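Local structure of heterokaryon incompatibility protein s (Podospora anserina, 2WVQ) at residues 24-29 with 54-59. The protein forms a prion and, on meeting its het-S counterpart from an incompatible cell, triggers the lethal reaction that prevents viable heterokaryons. The protein carries 2 engineered substitutions. Numbering follows the deposited sequence.
Engineered in segment 24-29: Ala27 (natural residue Asp).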
loop_
_atom_site.group_PDB
_atom_site.type_symbol
_atom_site.label_atom_id
_atom_site.label_comp_id
_atom_site.label_asym_id
_atom_site.label_seq_id
_atom_site.Cartn_x
_atom_site.Cartn_y
_atom_site.Cartn_z
ATOM N N ASN A 24 17.385 5.124 -4.786
ATOM C CA ASN A 24 16.838 4.826 -3.431
ATOM C C ASN A 24 15.863 3.647 -3.347
ATOM O O ASN A 24 15.948 2.846 -2.400
ATOM C CB ASN A 24 16.279 6.119 -2.796
ATOM C CG ASN A 24 17.394 7.148 -2.511
ATOM O OD1 ASN A 24 18.576 6.784 -2.460
ATOM N ND2 ASN A 24 17.030 8.415 -2.314
ATOM N N CYS A 25 14.965 3.538 -4.326
ATOM C CA CYS A 25 14.038 2.427 -4.500
ATOM C C CYS A 25 14.778 1.092 -4.610
ATOM O O CYS A 25 14.465 0.110 -3.895
ATOM C CB CYS A 25 13.111 2.622 -5.741
ATOM S SG CYS A 25 11.825 3.912 -5.638
ATOM N N VAL A 26 15.751 1.042 -5.515
ATOM C CA VAL A 26 16.548 -0.204 -5.711
ATOM C C VAL A 26 17.257 -0.550 -4.388
ATOM O O VAL A 26 17.205 -1.687 -3.922
ATOM C CB VAL A 26 17.560 -0.084 -6.895
ATOM C CG1 VAL A 26 18.479 -1.415 -7.002
ATOM C CG2 VAL A 26 16.805 0.190 -8.207
ATOM N N ALA A 27 17.842 0.454 -3.741
ATOM C CA ALA A 27 18.519 0.227 -2.457
ATOM C C ALA A 27 17.596 -0.246 -1.313
ATOM O O ALA A 27 18.090 -0.915 -0.383
ATOM C CB ALA A 27 19.346 1.429 -2.044
ATOM N N CYS A 28 16.292 0.052 -1.393
ATOM C CA CYS A 28 15.268 -0.406 -0.396
ATOM C C CYS A 28 15.240 -1.900 -0.228
ATOM O O CYS A 28 15.117 -2.373 0.886
ATOM C CB CYS A 28 13.852 0.039 -0.746
ATOM S SG CYS A 28 13.412 1.770 -0.316
ATOM N N PHE A 29 15.314 -2.619 -1.343
ATOM C CA PHE A 29 15.423 -4.074 -1.369
ATOM C C PHE A 29 16.571 -4.707 -0.536
ATOM O O PHE A 29 16.438 -5.832 -0.078
ATOM C CB PHE A 29 15.507 -4.597 -2.821
ATOM C CG PHE A 29 14.188 -4.528 -3.613
ATOM C CD1 PHE A 29 13.897 -3.419 -4.464
ATOM C CD2 PHE A 29 13.295 -5.577 -3.564
ATOM C CE1 PHE A 29 12.704 -3.354 -5.201
ATOM C CE2 PHE A 29 12.096 -5.541 -4.332
ATOM C CZ PHE A 29 11.804 -4.408 -5.154
ATOM N N ALA A 54 15.553 -6.823 -9.747
ATOM C CA ALA A 54 16.276 -6.919 -11.045
ATOM C C ALA A 54 15.476 -6.223 -12.154
ATOM O O ALA A 54 16.038 -5.592 -13.059
ATOM C CB ALA A 54 16.531 -8.409 -11.426
ATOM N N ARG A 55 14.158 -6.336 -12.075
ATOM C CA ARG A 55 13.314 -5.805 -13.124
ATOM C C ARG A 55 13.198 -4.278 -13.052
ATOM O O ARG A 55 13.175 -3.581 -14.112
ATOM C CB ARG A 55 11.959 -6.476 -13.121
ATOM C CG ARG A 55 11.177 -6.161 -14.386
ATOM C CD ARG A 55 9.722 -6.298 -14.164
ATOM N NE ARG A 55 8.917 -5.618 -15.171
ATOM C CZ ARG A 55 7.603 -5.459 -15.065
ATOM N NH1 ARG A 55 6.954 -5.934 -13.994
ATOM N NH2 ARG A 55 6.934 -4.816 -16.007
ATOM N N LEU A 56 13.147 -3.767 -11.817
ATOM C CA LEU A 56 13.179 -2.333 -11.537
ATOM C C LEU A 56 14.537 -1.759 -12.013
ATOM O O LEU A 56 14.598 -0.744 -12.750
ATOM C CB LEU A 56 12.961 -2.050 -10.026
ATOM C CG LEU A 56 13.041 -0.594 -9.489
ATOM C CD1 LEU A 56 12.016 0.316 -10.087
ATOM C CD2 LEU A 56 12.989 -0.473 -7.932
ATOM N N SER A 57 15.619 -2.408 -11.628
ATOM C CA SER A 57 16.894 -1.914 -12.119
ATOM C C SER A 57 17.072 -2.006 -13.661
ATOM O O SER A 57 17.704 -1.126 -14.224
ATOM C CB SER A 57 18.072 -2.473 -11.343
ATOM O OG SER A 57 18.554 -3.654 -11.896
ATOM N N ARG A 58 16.528 -3.043 -14.311
ATOM C CA ARG A 58 16.520 -3.143 -15.757
ATOM C C ARG A 58 15.931 -1.911 -16.400
ATOM O O ARG A 58 16.465 -1.448 -17.401
ATOM C CB ARG A 58 15.853 -4.410 -16.300
ATOM C CG ARG A 58 16.214 -4.764 -17.810
ATOM C CD ARG A 58 15.406 -5.966 -18.293
ATOM N NE ARG A 58 15.575 -7.082 -17.352
ATOM C CZ ARG A 58 14.607 -7.737 -16.695
ATOM N NH1 ARG A 58 13.334 -7.442 -16.872
ATOM N NH2 ARG A 58 14.937 -8.725 -15.865
ATOM N N TRP A 59 14.836 -1.396 -15.828
ATOM C CA TRP A 59 14.213 -0.181 -16.290
ATOM C C TRP A 59 15.137 1.026 -16.260
ATOM O O TRP A 59 15.170 1.804 -17.233
ATOM C CB TRP A 59 12.924 0.147 -15.518
ATOM C CG TRP A 59 12.316 1.417 -16.014
ATOM C CD1 TRP A 59 11.477 1.555 -17.068
ATOM C CD2 TRP A 59 12.517 2.728 -15.481
ATOM N NE1 TRP A 59 11.151 2.877 -17.243
ATOM C CE2 TRP A 59 11.775 3.616 -16.277
ATOM C CE3 TRP A 59 13.260 3.237 -14.401
ATOM C CZ2 TRP A 59 11.720 4.991 -16.026
ATOM C CZ3 TRP A 59 13.198 4.606 -14.142
ATOM C CH2 TRP A 59 12.445 5.471 -14.962
#
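Val26 and Ser57 bring the backbones of 24-29 and 54-59 nearest to each other, with their CA atoms 6.6 Å apart. The segments belong to helices 18-28 and 42-62 of the mostly helical HeLo domain, the globular N-terminal part of the protein; they run nearly antiparallel, their short axes 9.9 Å apart at an angle of 163°. No hydrogen bond joins them, and the contact is a buried apolar one close to the centre of the chain. Leu56 carries most of it. A chi1 of 176°, which sets CG opposite the backbone N, extends its side chain toward helix 18-28, and methyl CD2 enters between Cys25, Val26 and Phe29. CD2 meets Cys25 at CB, 3.8 Å away, rather than at the sulfur. Val26 and Leu56 lie alongside one another, pointing opposite ways, Val26 CG2 lying 3.9 Å from Leu56 CD2 and 4.1 Å from Leu56 CG. The same valine methyl also touches Ser57, at 4.3 Å from its CB, while Ser57 OG is hydrogen-bonded to Arg140. Ile91 and Leu92 of helix 79-108 pack on Cys25, Val137 of helix 124-140 on Val26, and Val171 of helix 157-176 on Leu56. Phe29, set edge-to-face with Phe95, offers Leu56 the edge of its ring and not a face: CD2 sits near the ring plane, 4.0 Å from Phe29 CE1.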